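Local coordinates for protein hydrolase, haloacid dehalogenase-like family (PDB 2I6X) that probably acts as a hydrolase of the haloacid dehalogenase superfamily, at residues P151-F156 and A183-F188; N7-L12 and R106-S111; E22-R27 and L84-E89; G14-L19 and E93-I98. All coordinates share one frame; numbering follows the deposited sequence. Where two conformers were deposited one is given.

In the fold
Interaction 2 is the buried centre: strands 7-10 and 106-111 bond through their backbones in the main parallel sheet. Interaction 4, also buried, packs helix 92-101 against the loop leaving strand 7-10 by leucine packing and a lysine-carbonyl bond; Phe10 and Leu107 of interaction 2 both touch its Ile98. Interaction 1 is partly buried, apolar inside with a polar rim, and meets interaction 2 where Phe156 and Ile155 press on Leu110. Interaction 3, about 29 Å from interaction 1 between centres, lies where the probable cap begins and ends; several of its contacts are of side chains with the backbone of a glycine. It joins interaction 4 through backbone bonds between His18 and residues 88-89, in the small antiparallel sheet.

Interaction 1 of 4, residues P151-F156 and A183-F188; sequences PNEDIF and AERLGF
Phe156 and Leu186 each carry CG opposite their own carbonyl carbon (chi1 -68° and -67°), and with these torsions the two side chains run into the gap between residues 151-156 and 183-188. The closest meeting is at the base of the phenylalanine: Leu186 CD1 sits 3.4 Å from Phe156 CB, a snug fit, and also reaches the start of the ring. The far part of the ring touches Ala183, Phe156 CE1 lying 3.8 Å from Ala183 CB. Phe188 adds a second aromatic at an oblique angle, its CE2 coming 4.1 Å from Phe156 CD1.

The other branch of Leu186 faces outward. Its CD2 comes to the carboxylate end of Glu153, 4.0 Å from Glu153 CD, and the extended acidic chain lies against the leucine mainly through CG and CD; no hydrogen bond crosses this contact. What delivers Phe188 is a Schellman motif. Gly187 turns to a positive phi (101°), Phe188 N bonds back to Ala183 O at 2.9 Å, and Gly187 N to Glu184 O at 3.0 Å, folding the chain from the helix towards the next strand.

Helix 153-163 is thus packed beside helix 177-185 on one face of the parallel sheet, with Phe156 meeting Phe172 of strand 170-173 edge-to-face and resting on Leu110 of strand 106-111.

Interaction 2 of 4, residues N7-L12 and R106-S111; sequences NIVFDL and RLFLLS
Ile8 and Leu107 lie side by side on one face of the sheet, CD1 of Ile8 3.8 Å from CD2 of Leu107, and that same leucine methyl meets the edge of the Phe10 ring. On the other face Val9 divides its branches: CG1, anti to the backbone N (chi1 176°), packs 3.6 Å from Leu110 CB, while CG2 touches Phe108 CB. Between these layers the backbones pair in parallel register: Ile8 bonds through N to Arg106 O and through O to Phe108 N, Phe10 likewise to Phe108 O (2.9 Å from Phe10 N) and Leu110 N.

These are the central strand and its neighbour in the Rossmann-like HAD core. Asp11 and Ser111, at their C-terminal ends, match the first two sequence motifs of relatives, probably at the active site. A water bridges them, 2.8 Å from Asp11 OD1 and 2.6 Å from Ser111 OG, and Lys150 bonds to Leu110 O. At the strands' other end, Asn7 OD1 lies alongside Arg106 CB at 3.7 Å, the amide and guanidinium planes nearly perpendicular; their stronger polar partners are Thr170 and Ser163.

Interaction 3 of 4, residues E22-R27 and L84-E89; sequences EESIRR and LGFLEE
The guanidinium of Arg27 has Gly85 CA over one face, 3.6 Å from Arg27 CZ, and Glu23 OE1 in its plane at the edge. That edge bond is a salt bridge within the helix: Arg27 NE reaches Glu23 OE1 at 2.9 Å, nearly straight at 166°, using the anti lone pair of the oxygen. Together with Arg27 NH1, which bonds to the backbone O of Asp81, it fixes how the flat group is turned over the glycine. With CG anti to the backbone N (chi1 174°), Glu23 lays CG 3.3 Å from Gly85 O; the bend at chi2 (58°) then turns the carboxylate to Arg27.

Helix 21-30 and residues 84-86 stand at the two ends of a long, mostly helical insertion between strands 17-19 and 87-90, an arrangement consistent with a C1 cap of the HAD family. Gly85 is what lets them come so near, its CA 4.3 Å from Ser24 CA. Beyond it, Phe86 swings its ring obliquely against Ser24, with Phe86 CD2 3.3 Å from Ser24 CB. The serine hydroxyl is engaged by Ala82 O. Further along, Glu88 and Glu89 both face His18, forming a classic beta bulge as the chain enters strand 87-90.

Interaction 4 of 4, residues G14-L19 and E93-I98; sequences GVLIHL and EKFDYI
Leu16 and Ile98 meet tip to tip at the tight side of this contact, with Leu16 CD2 only 3.3 Å from Ile98 CD1. The other leucine methyl comes to the Phe95 ring, Leu16 CD1 lying 4.0 Å from Phe95 CZ, with the two side chains crossing at about a right angle. Leu16 also touches Leu109 of strand 106-111.

The other side is polar and holds an ordered water. Lys94 runs out fully extended beyond CG, and its NZ donates to Val15 O at 3.0 Å, tilted 27° from the carbonyl plane. The water lies beside this bond: it is 2.8 Å from Gly14 O and takes a weak bond from Lys94 NZ. The ammonium also bonds to Glu197 O, while Val15 O receives a second donor, Trp199 NE1, so both ends of the bridge are shared with the C-terminal part of the chain.

The turn after strand 7-10 and the antiparallel pair 17-19/87-90 are consistent with the squiggle and flap of HAD enzymes, with helix 92-101 packed against the turn through Leu16.

Interaction 1 of 4, residues P151-F156 and A183-F188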
loop_
_atom_site.group_PDB
_atom_site.type_symbol
_atom_site.label_atom_id
_atom_site.label_comp_id
_atom_site.label_asym_id
_atom_site.label_seq_id
_atom_site.Cartn_x
_atom_site.Cartn_y
_atom_site.Cartn_z
ATOM N N PRO A 151 3.460 -10.798 -2.453
ATOM C CA PRO A 151 3.639 -11.563 -1.208
ATOM C C PRO A 151 4.967 -12.310 -1.016
ATOM O O PRO A 151 5.029 -13.242 -0.231
ATOM C CB PRO A 151 2.469 -12.568 -1.261
ATOM C CG PRO A 151 2.237 -12.797 -2.767
ATOM C CD PRO A 151 2.871 -11.626 -3.518
ATOM N N ASN A 152 6.024 -11.917 -1.712
ATOM C CA ASN A 152 7.307 -12.590 -1.532
ATOM C C ASN A 152 7.796 -12.355 -0.119
ATOM O O ASN A 152 7.555 -11.284 0.458
ATOM C CB ASN A 152 8.342 -12.071 -2.514
ATOM C CG ASN A 152 7.970 -12.342 -3.948
ATOM O OD1 ASN A 152 7.465 -13.409 -4.257
ATOM N ND2 ASN A 152 8.221 -11.372 -4.840
ATOM N N GLU A 153 8.477 -13.359 0.423
ATOM C CA GLU A 153 9.098 -13.278 1.745
ATOM C C GLU A 153 10.229 -12.259 1.807
ATOM O O GLU A 153 10.411 -11.621 2.839
ATOM C CB GLU A 153 9.592 -14.667 2.213
ATOM C CG GLU A 153 8.449 -15.593 2.540
ATOM C CD GLU A 153 8.852 -16.973 2.971
ATOM O OE1 GLU A 153 10.060 -17.246 3.188
ATOM O OE2 GLU A 153 7.933 -17.812 3.119
ATOM N N ASP A 154 10.964 -12.068 0.712
ATOM C CA ASP A 154 12.079 -11.120 0.758
ATOM C C ASP A 154 11.697 -9.735 1.287
ATOM O O ASP A 154 12.448 -9.156 2.062
ATOM C CB ASP A 154 12.957 -11.075 -0.515
ATOM C CG ASP A 154 12.203 -10.712 -1.805
ATOM O OD1 ASP A 154 12.785 -11.040 -2.875
ATOM O OD2 ASP A 154 11.096 -10.117 -1.796
ATOM N N ILE A 155 10.519 -9.235 0.933
ATOM C CA ILE A 155 10.138 -7.890 1.374
ATOM C C ILE A 155 9.837 -7.881 2.897
ATOM O O ILE A 155 10.246 -6.962 3.607
ATOM C CB ILE A 155 8.985 -7.252 0.515
ATOM C CG1 ILE A 155 9.004 -5.708 0.684
ATOM C CG2 ILE A 155 7.588 -7.939 0.814
ATOM C CD1 ILE A 155 7.921 -4.893 -0.086
ATOM N N PHE A 156 9.157 -8.912 3.391
ATOM C CA PHE A 156 9.017 -9.118 4.837
ATOM C C PHE A 156 10.361 -9.209 5.567
ATOM O O PHE A 156 10.523 -8.626 6.661
ATOM C CB PHE A 156 8.185 -10.359 5.127
ATOM C CG PHE A 156 6.720 -10.210 4.737
ATOM C CD1 PHE A 156 5.772 -9.823 5.679
ATOM C CD2 PHE A 156 6.306 -10.450 3.430
ATOM C CE1 PHE A 156 4.411 -9.686 5.333
ATOM C CE2 PHE A 156 4.936 -10.315 3.048
ATOM C CZ PHE A 156 3.988 -9.931 3.999
ATOM N N ALA A 183 2.621 -13.536 5.856
ATOM C CA ALA A 183 2.920 -13.061 7.222
ATOM C C ALA A 183 2.668 -14.142 8.286
ATOM O O ALA A 183 3.457 -14.279 9.242
ATOM C CB ALA A 183 2.182 -11.796 7.547
ATOM N N GLU A 184 1.604 -14.924 8.103
ATOM C CA GLU A 184 1.366 -16.114 8.946
ATOM C C GLU A 184 2.531 -17.096 8.922
ATOM O O GLU A 184 2.959 -17.573 9.956
ATOM C CB GLU A 184 0.086 -16.846 8.522
ATOM C CG GLU A 184 -1.204 -16.130 8.978
ATOM C CD GLU A 184 -1.438 -16.177 10.507
ATOM O OE1 GLU A 184 -0.809 -17.024 11.232
ATOM O OE2 GLU A 184 -2.278 -15.366 10.981
ATOM N N ARG A 185 3.027 -17.370 7.721
ATOM C CA ARG A 185 4.100 -18.322 7.470
ATOM C C ARG A 185 5.373 -17.884 8.227
ATOM O O ARG A 185 6.098 -18.703 8.782
ATOM C CB ARG A 185 4.362 -18.286 5.970
ATOM C CG ARG A 185 4.374 -19.579 5.214
ATOM C CD ARG A 185 4.303 -19.210 3.728
ATOM N NE ARG A 185 3.059 -19.609 3.048
ATOM C CZ ARG A 185 2.419 -18.878 2.128
ATOM N NH1 ARG A 185 1.301 -19.348 1.571
ATOM N NH2 ARG A 185 2.845 -17.668 1.780
ATOM N N LEU A 186 5.603 -16.572 8.259
ATOM C CA LEU A 186 6.733 -15.971 8.923
ATOM C C LEU A 186 6.572 -15.753 10.436
ATOM O O LEU A 186 7.521 -15.309 11.092
ATOM C CB LEU A 186 7.089 -14.650 8.199
ATOM C CG LEU A 186 7.626 -14.917 6.784
ATOM C CD1 LEU A 186 7.813 -13.610 6.046
ATOM C CD2 LEU A 186 8.926 -15.786 6.794
ATOM N N GLY A 187 5.379 -16.022 10.975
ATOM C CA GLY A 187 5.155 -15.959 12.410
ATOM C C GLY A 187 4.458 -14.704 12.923
ATOM O O GLY A 187 4.330 -14.540 14.143
ATOM N N PHE A 188 3.994 -13.832 12.014
ATOM C CA PHE A 188 3.180 -12.660 12.395
ATOM C C PHE A 188 1.784 -13.013 12.917
ATOM O O PHE A 188 1.205 -14.022 12.516
ATOM C CB PHE A 188 3.025 -11.660 11.235
ATOM C CG PHE A 188 4.316 -11.031 10.795
ATOM C CD1 PHE A 188 4.686 -9.774 11.264
ATOM C CD2 PHE A 188 5.165 -11.687 9.894
ATOM C CE1 PHE A 188 5.867 -9.186 10.861
ATOM C CE2 PHE A 188 6.353 -11.107 9.480
ATOM C CZ PHE A 188 6.724 -9.860 9.965
#

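Interaction 2 of 4, residues N7-L12 and R106-S111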
loop_
_atom_site.group_PDB
_atom_site.type_symbol
_atom_site.label_atom_id
_atom_site.label_comp_id
_atom_site.label_asym_id
_atom_site.label_seq_id
_atom_site.Cartn_x
_atom_site.Cartn_y
_atom_site.Cartn_z
ATOM N N ASN A 7 4.565 -4.174 17.983
ATOM C CA ASN A 7 4.673 -3.546 16.678
ATOM C C ASN A 7 3.400 -3.787 15.869
ATOM O O ASN A 7 2.767 -4.838 15.998
ATOM C CB ASN A 7 5.876 -4.085 15.894
ATOM C CG ASN A 7 7.049 -4.457 16.788
ATOM O OD1 ASN A 7 7.731 -3.588 17.343
ATOM N ND2 ASN A 7 7.289 -5.754 16.935
ATOM N N ILE A 8 3.016 -2.808 15.056
ATOM C CA ILE A 8 1.866 -2.975 14.208
ATOM C C ILE A 8 2.275 -2.496 12.830
ATOM O O ILE A 8 2.857 -1.423 12.704
ATOM C CB ILE A 8 0.621 -2.159 14.708
ATOM C CG1 ILE A 8 0.293 -2.450 16.178
ATOM C CG2 ILE A 8 -0.610 -2.441 13.841
ATOM C CD1 ILE A 8 -0.355 -1.281 16.856
ATOM N N VAL A 9 1.957 -3.290 11.808
ATOM C CA VAL A 9 2.300 -3.017 10.415
ATOM C C VAL A 9 0.999 -2.927 9.645
ATOM O O VAL A 9 0.146 -3.799 9.772
ATOM C CB VAL A 9 3.156 -4.175 9.797
ATOM C CG1 VAL A 9 3.436 -3.913 8.299
ATOM C CG2 VAL A 9 4.455 -4.357 10.558
ATOM N N PHE A 10 0.845 -1.871 8.850
ATOM C CA PHE A 10 -0.370 -1.636 8.086
ATOM C C PHE A 10 -0.063 -1.687 6.611
ATOM O O PHE A 10 0.996 -1.220 6.185
ATOM C CB PHE A 10 -0.900 -0.230 8.387
ATOM C CG PHE A 10 -1.326 -0.026 9.806
ATOM C CD1 PHE A 10 -2.669 -0.150 10.170
ATOM C CD2 PHE A 10 -0.400 0.316 10.781
ATOM C CE1 PHE A 10 -3.071 0.042 11.490
ATOM C CE2 PHE A 10 -0.792 0.492 12.091
ATOM C CZ PHE A 10 -2.134 0.356 12.442
ATOM N N ASP A 11 -0.991 -2.208 5.813
ATOM C CA ASP A 11 -0.966 -1.886 4.368
ATOM C C ASP A 11 -1.594 -0.485 4.188
ATOM O O ASP A 11 -2.233 0.035 5.091
ATOM C CB ASP A 11 -1.752 -2.941 3.587
ATOM C CG ASP A 11 -1.530 -2.881 2.086
ATOM O OD1 ASP A 11 -0.622 -2.172 1.570
ATOM O OD2 ASP A 11 -2.316 -3.572 1.399
ATOM N N LEU A 12 -1.414 0.109 3.018
ATOM C CA LEU A 12 -1.971 1.393 2.691
ATOM C C LEU A 12 -3.298 1.176 1.956
ATOM O O LEU A 12 -4.375 1.408 2.534
ATOM C CB LEU A 12 -0.985 2.196 1.829
ATOM C CG LEU A 12 -1.378 3.648 1.486
ATOM C CD1 LEU A 12 -1.639 4.510 2.729
ATOM C CD2 LEU A 12 -0.291 4.264 0.613
ATOM N N ARG A 106 5.447 0.589 18.117
ATOM C CA ARG A 106 6.183 0.886 16.927
ATOM C C ARG A 106 5.280 0.578 15.725
ATOM O O ARG A 106 4.683 -0.499 15.652
ATOM C CB ARG A 106 7.460 0.067 16.917
ATOM C CG ARG A 106 8.437 0.527 17.967
ATOM C CD ARG A 106 9.732 -0.239 17.871
ATOM N NE ARG A 106 10.551 0.157 16.726
ATOM C CZ ARG A 106 11.357 -0.675 16.066
ATOM N NH1 ARG A 106 11.431 -1.962 16.413
ATOM N NH2 ARG A 106 12.068 -0.226 15.036
ATOM N N LEU A 107 5.167 1.539 14.810
ATOM C CA LEU A 107 4.212 1.496 13.721
ATOM C C LEU A 107 4.937 1.528 12.404
ATOM O O LEU A 107 5.855 2.318 12.208
ATOM C CB LEU A 107 3.268 2.700 13.794
ATOM C CG LEU A 107 2.472 2.827 15.088
ATOM C CD1 LEU A 107 1.624 4.075 15.065
ATOM C CD2 LEU A 107 1.623 1.569 15.359
ATOM N N PHE A 108 4.512 0.660 11.493
ATOM C CA PHE A 108 5.152 0.509 10.199
ATOM C C PHE A 108 4.105 0.399 9.101
ATOM O O PHE A 108 2.996 -0.037 9.345
ATOM C CB PHE A 108 6.060 -0.714 10.224
ATOM C CG PHE A 108 7.076 -0.665 11.328
ATOM C CD1 PHE A 108 8.282 0.024 11.152
ATOM C CD2 PHE A 108 6.812 -1.269 12.558
ATOM C CE1 PHE A 108 9.203 0.104 12.183
ATOM C CE2 PHE A 108 7.745 -1.212 13.581
ATOM C CZ PHE A 108 8.939 -0.525 13.394
ATOM N N LEU A 109 4.466 0.842 7.902
ATOM C CA LEU A 109 3.662 0.596 6.718
ATOM C C LEU A 109 4.388 -0.405 5.806
ATOM O O LEU A 109 5.585 -0.255 5.529
ATOM C CB LEU A 109 3.360 1.903 5.977
ATOM C CG LEU A 109 2.328 1.838 4.834
ATOM C CD1 LEU A 109 0.893 1.991 5.341
ATOM C CD2 LEU A 109 2.643 2.891 3.732
ATOM N N LEU A 110 3.681 -1.440 5.361
ATOM C CA LEU A 110 4.252 -2.322 4.350
ATOM C C LEU A 110 3.259 -2.372 3.190
ATOM O O LEU A 110 2.187 -2.964 3.283
ATOM C CB LEU A 110 4.602 -3.725 4.879
ATOM C CG LEU A 110 5.090 -4.725 3.825
ATOM C CD1 LEU A 110 6.400 -4.238 3.255
ATOM C CD2 LEU A 110 5.219 -6.198 4.343
ATOM N N SER A 111 3.672 -1.779 2.076
ATOM C CA SER A 111 2.744 -1.496 1.008
ATOM C C SER A 111 3.297 -1.804 -0.376
ATOM O O SER A 111 4.417 -1.417 -0.693
ATOM C CB SER A 111 2.323 -0.024 1.119
ATOM O OG SER A 111 1.638 0.374 -0.026
HETATM O O HOH W 1 -0.816 -0.376 -0.569
#

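Interaction 3 of 4, residues E22-R27 and L84-E89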
loop_
_atom_site.group_PDB
_atom_site.type_symbol
_atom_site.label_atom_id
_atom_site.label_comp_id
_atom_site.label_asym_id
_atom_site.label_seq_id
_atom_site.Cartn_x
_atom_site.Cartn_y
_atom_site.Cartn_z
ATOM N N GLU A 22 -12.600 -0.147 -10.435
ATOM C CA GLU A 22 -13.479 0.150 -11.570
ATOM C C GLU A 22 -13.235 1.558 -12.127
ATOM O O GLU A 22 -13.149 1.766 -13.347
ATOM C CB GLU A 22 -14.950 0.018 -11.147
ATOM C CG GLU A 22 -15.385 -1.376 -10.650
ATOM C CD GLU A 22 -14.846 -1.740 -9.262
ATOM O OE1 GLU A 22 -14.473 -2.923 -9.067
ATOM O OE2 GLU A 22 -14.795 -0.858 -8.373
ATOM N N GLU A 23 -13.129 2.514 -11.212
ATOM C CA GLU A 23 -12.936 3.916 -11.535
ATOM C C GLU A 23 -11.592 4.143 -12.215
ATOM O O GLU A 23 -11.518 4.805 -13.272
ATOM C CB GLU A 23 -13.080 4.780 -10.279
ATOM C CG GLU A 23 -12.750 6.256 -10.477
ATOM C CD GLU A 23 -13.602 6.918 -11.548
ATOM O OE1 GLU A 23 -13.113 7.913 -12.125
ATOM O OE2 GLU A 23 -14.743 6.446 -11.818
ATOM N N SER A 24 -10.531 3.589 -11.635
ATOM C CA SER A 24 -9.245 3.588 -12.325
ATOM C C SER A 24 -9.318 2.870 -13.684
ATOM O O SER A 24 -8.727 3.345 -14.645
ATOM C CB SER A 24 -8.146 3.007 -11.456
ATOM O OG SER A 24 -6.873 3.228 -12.041
ATOM N N ILE A 25 -10.049 1.751 -13.783
ATOM C CA ILE A 25 -10.239 1.093 -15.088
ATOM C C ILE A 25 -10.901 2.064 -16.095
ATOM O O ILE A 25 -10.504 2.106 -17.262
ATOM C CB ILE A 25 -11.064 -0.228 -15.013
ATOM C CG1 ILE A 25 -10.446 -1.266 -14.057
ATOM C CG2 ILE A 25 -11.280 -0.829 -16.399
ATOM C CD1 ILE A 25 -9.023 -1.704 -14.353
ATOM N N ARG A 26 -11.896 2.824 -15.628
ATOM C CA ARG A 26 -12.613 3.818 -16.446
ATOM C C ARG A 26 -11.661 4.897 -16.988
ATOM O O ARG A 26 -11.682 5.199 -18.184
ATOM C CB ARG A 26 -13.751 4.456 -15.626
ATOM C CG ARG A 26 -14.749 5.301 -16.410
ATOM C CD ARG A 26 -15.462 6.321 -15.501
ATOM N NE ARG A 26 -14.586 7.427 -15.075
ATOM C CZ ARG A 26 -14.970 8.457 -14.316
ATOM N NH1 ARG A 26 -14.103 9.402 -13.983
ATOM N NH2 ARG A 26 -16.224 8.546 -13.877
ATOM N N ARG A 27 -10.825 5.451 -16.110
ATOM C CA ARG A 27 -9.879 6.505 -16.485
ATOM C C ARG A 27 -8.800 5.997 -17.462
ATOM O O ARG A 27 -8.488 6.660 -18.476
ATOM C CB ARG A 27 -9.262 7.147 -15.235
ATOM C CG ARG A 27 -10.261 7.862 -14.327
ATOM C CD ARG A 27 -9.555 8.555 -13.165
ATOM N NE ARG A 27 -10.509 9.085 -12.198
ATOM C CZ ARG A 27 -10.222 9.941 -11.208
ATOM N NH1 ARG A 27 -8.977 10.399 -11.013
ATOM N NH2 ARG A 27 -11.203 10.354 -10.406
ATOM N N LEU A 84 -4.777 7.496 -9.742
ATOM C CA LEU A 84 -5.440 8.043 -8.571
ATOM C C LEU A 84 -6.976 7.830 -8.538
ATOM O O LEU A 84 -7.596 8.092 -7.514
ATOM C CB LEU A 84 -5.062 9.508 -8.364
ATOM C CG LEU A 84 -3.995 9.602 -7.278
ATOM C CD1 LEU A 84 -2.601 9.096 -7.686
ATOM C CD2 LEU A 84 -3.952 11.045 -6.981
ATOM N N GLY A 85 -7.557 7.338 -9.639
ATOM C CA GLY A 85 -8.950 6.913 -9.658
ATOM C C GLY A 85 -9.223 5.766 -8.696
ATOM O O GLY A 85 -10.355 5.580 -8.266
ATOM N N PHE A 86 -8.185 4.981 -8.404
ATOM C CA PHE A 86 -8.212 3.930 -7.392
ATOM C C PHE A 86 -8.576 4.424 -5.989
ATOM O O PHE A 86 -9.192 3.676 -5.225
ATOM C CB PHE A 86 -6.832 3.246 -7.292
ATOM C CG PHE A 86 -6.751 1.899 -7.959
ATOM C CD1 PHE A 86 -7.283 0.775 -7.349
ATOM C CD2 PHE A 86 -6.106 1.751 -9.193
ATOM C CE1 PHE A 86 -7.167 -0.502 -7.949
ATOM C CE2 PHE A 86 -6.002 0.484 -9.824
ATOM C CZ PHE A 86 -6.533 -0.639 -9.199
ATOM N N LEU A 87 -8.195 5.663 -5.652
ATOM C CA LEU A 87 -8.257 6.110 -4.258
ATOM C C LEU A 87 -9.606 6.745 -3.920
ATOM O O LEU A 87 -9.810 7.946 -4.114
ATOM C CB LEU A 87 -7.076 7.031 -3.890
ATOM C CG LEU A 87 -5.618 6.785 -4.320
ATOM C CD1 LEU A 87 -4.694 7.587 -3.405
ATOM C CD2 LEU A 87 -5.157 5.307 -4.358
ATOM N N GLU A 88 -10.520 5.923 -3.408
ATOM C CA GLU A 88 -11.907 6.327 -3.203
ATOM C C GLU A 88 -12.114 7.054 -1.879
ATOM O O GLU A 88 -12.911 7.978 -1.808
ATOM C CB GLU A 88 -12.834 5.110 -3.340
ATOM C CG GLU A 88 -14.330 5.427 -3.581
ATOM C CD GLU A 88 -15.139 5.312 -2.304
ATOM O OE1 GLU A 88 -16.270 5.873 -2.223
ATOM O OE2 GLU A 88 -14.633 4.663 -1.352
ATOM N N GLU A 89 -11.399 6.641 -0.833
ATOM C CA GLU A 89 -11.366 7.388 0.420
ATOM C C GLU A 89 -10.077 7.225 1.211
ATOM O O GLU A 89 -9.697 6.111 1.581
ATOM C CB GLU A 89 -12.545 7.056 1.345
ATOM C CG GLU A 89 -12.363 7.777 2.700
ATOM C CD GLU A 89 -13.523 7.660 3.682
ATOM O OE1 GLU A 89 -14.055 6.540 3.874
ATOM O OE2 GLU A 89 -13.870 8.703 4.294
#

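Interaction 4 of 4, residues G14-L19 and E93-I98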
loop_
_atom_site.group_PDB
_atom_site.type_symbol
_atom_site.label_atom_id
_atom_site.label_comp_id
_atom_site.label_asym_id
_atom_site.label_seq_id
_atom_site.Cartn_x
_atom_site.Cartn_y
_atom_site.Cartn_z
ATOM N N GLY A 14 -6.525 -0.431 0.667
ATOM C CA GLY A 14 -7.429 -1.428 1.241
ATOM C C GLY A 14 -7.659 -1.171 2.718
ATOM O O GLY A 14 -8.789 -0.932 3.154
ATOM N N VAL A 15 -6.578 -1.136 3.469
ATOM C CA VAL A 15 -6.593 -0.904 4.906
ATOM C C VAL A 15 -6.831 0.582 5.325
ATOM O O VAL A 15 -7.707 0.881 6.132
ATOM C CB VAL A 15 -5.244 -1.497 5.497
ATOM C CG1 VAL A 15 -5.118 -1.237 6.984
ATOM C CG2 VAL A 15 -5.196 -2.975 5.201
ATOM N N LEU A 16 -6.039 1.504 4.769
ATOM C CA LEU A 16 -6.100 2.912 5.159
ATOM C C LEU A 16 -6.776 3.763 4.083
ATOM O O LEU A 16 -7.407 4.785 4.383
ATOM C CB LEU A 16 -4.696 3.429 5.456
ATOM C CG LEU A 16 -3.907 2.789 6.609
ATOM C CD1 LEU A 16 -2.412 3.201 6.621
ATOM C CD2 LEU A 16 -4.569 3.159 7.935
ATOM N N ILE A 17 -6.635 3.358 2.820
ATOM C CA ILE A 17 -7.308 4.057 1.740
ATOM C C ILE A 17 -8.221 3.039 1.084
ATOM O O ILE A 17 -7.743 2.016 0.570
ATOM C CB ILE A 17 -6.317 4.601 0.652
ATOM C CG1 ILE A 17 -5.197 5.436 1.272
ATOM C CG2 ILE A 17 -7.085 5.362 -0.486
ATOM C CD1 ILE A 17 -4.171 5.903 0.250
ATOM N N HIS A 18 -9.530 3.294 1.133
ATOM C CA HIS A 18 -10.532 2.478 0.438
ATOM C C HIS A 18 -10.291 2.627 -1.052
ATOM O O HIS A 18 -10.096 3.748 -1.553
ATOM C CB HIS A 18 -11.961 2.931 0.814
ATOM C CG HIS A 18 -13.063 2.191 0.102
ATOM N ND1 HIS A 18 -14.365 2.648 0.070
ATOM C CD2 HIS A 18 -13.064 1.030 -0.594
ATOM C CE1 HIS A 18 -15.114 1.802 -0.616
ATOM N NE2 HIS A 18 -14.347 0.813 -1.034
ATOM N N LEU A 19 -10.317 1.501 -1.752
ATOM C CA LEU A 19 -10.007 1.465 -3.177
ATOM C C LEU A 19 -11.213 1.261 -4.076
ATOM O O LEU A 19 -12.209 0.666 -3.677
ATOM C CB LEU A 19 -8.995 0.345 -3.442
ATOM C CG LEU A 19 -7.625 0.428 -2.751
ATOM C CD1 LEU A 19 -6.757 -0.804 -3.084
ATOM C CD2 LEU A 19 -6.872 1.716 -3.135
ATOM N N GLU A 93 -10.109 9.170 9.845
ATOM C CA GLU A 93 -10.273 8.588 11.173
ATOM C C GLU A 93 -9.291 7.459 11.486
ATOM O O GLU A 93 -8.822 7.364 12.611
ATOM C CB GLU A 93 -11.730 8.230 11.497
ATOM C CG GLU A 93 -12.288 6.889 11.001
ATOM C CD GLU A 93 -13.755 6.683 11.464
ATOM O OE1 GLU A 93 -13.982 6.384 12.673
ATOM O OE2 GLU A 93 -14.685 6.842 10.618
ATOM N N LYS A 94 -8.963 6.635 10.491
ATOM C CA LYS A 94 -7.975 5.582 10.687
ATOM C C LYS A 94 -6.579 6.162 10.857
ATOM O O LYS A 94 -5.793 5.642 11.639
ATOM C CB LYS A 94 -8.024 4.542 9.577
ATOM C CG LYS A 94 -9.336 3.765 9.536
ATOM C CD LYS A 94 -9.325 2.821 8.347
ATOM C CE LYS A 94 -10.658 2.131 8.103
ATOM N NZ LYS A 94 -10.555 1.250 6.893
ATOM N N PHE A 95 -6.279 7.267 10.169
ATOM C CA PHE A 95 -5.000 7.943 10.416
ATOM C C PHE A 95 -4.934 8.580 11.806
ATOM O O PHE A 95 -3.905 8.502 12.475
ATOM C CB PHE A 95 -4.666 8.948 9.314
ATOM C CG PHE A 95 -4.046 8.316 8.119
ATOM C CD1 PHE A 95 -2.695 7.943 8.132
ATOM C CD2 PHE A 95 -4.808 8.041 6.988
ATOM C CE1 PHE A 95 -2.091 7.335 7.002
ATOM C CE2 PHE A 95 -4.225 7.421 5.864
ATOM C CZ PHE A 95 -2.859 7.078 5.874
ATOM N N ASP A 96 -6.036 9.198 12.232
ATOM C CA ASP A 96 -6.149 9.694 13.594
ATOM C C ASP A 96 -5.907 8.593 14.628
ATOM O O ASP A 96 -5.175 8.807 15.593
ATOM C CB ASP A 96 -7.522 10.355 13.828
ATOM C CG ASP A 96 -7.576 11.776 13.303
ATOM O OD1 ASP A 96 -6.499 12.343 12.992
ATOM O OD2 ASP A 96 -8.683 12.340 13.205
ATOM N N TYR A 97 -6.512 7.423 14.405
ATOM C CA TYR A 97 -6.387 6.298 15.309
ATOM C C TYR A 97 -4.946 5.800 15.373
ATOM O O TYR A 97 -4.429 5.506 16.438
ATOM C CB TYR A 97 -7.321 5.156 14.911
ATOM C CG TYR A 97 -7.088 3.929 15.752
ATOM C CD1 TYR A 97 -7.331 3.952 17.136
ATOM C CD2 TYR A 97 -6.604 2.763 15.187
ATOM C CE1 TYR A 97 -7.087 2.825 17.935
ATOM C CE2 TYR A 97 -6.357 1.614 15.975
ATOM C CZ TYR A 97 -6.600 1.661 17.344
ATOM O OH TYR A 97 -6.375 0.554 18.119
ATOM N N ILE A 98 -4.315 5.709 14.218
ATOM C CA ILE A 98 -2.930 5.291 14.100
ATOM C C ILE A 98 -2.071 6.305 14.844
ATOM O O ILE A 98 -1.154 5.946 15.546
ATOM C CB ILE A 98 -2.534 5.162 12.595
ATOM C CG1 ILE A 98 -3.148 3.903 12.004
ATOM C CG2 ILE A 98 -1.025 5.103 12.362
ATOM C CD1 ILE A 98 -2.722 3.704 10.579
HETATM O O HOH W 2 -10.095 -1.453 5.563
#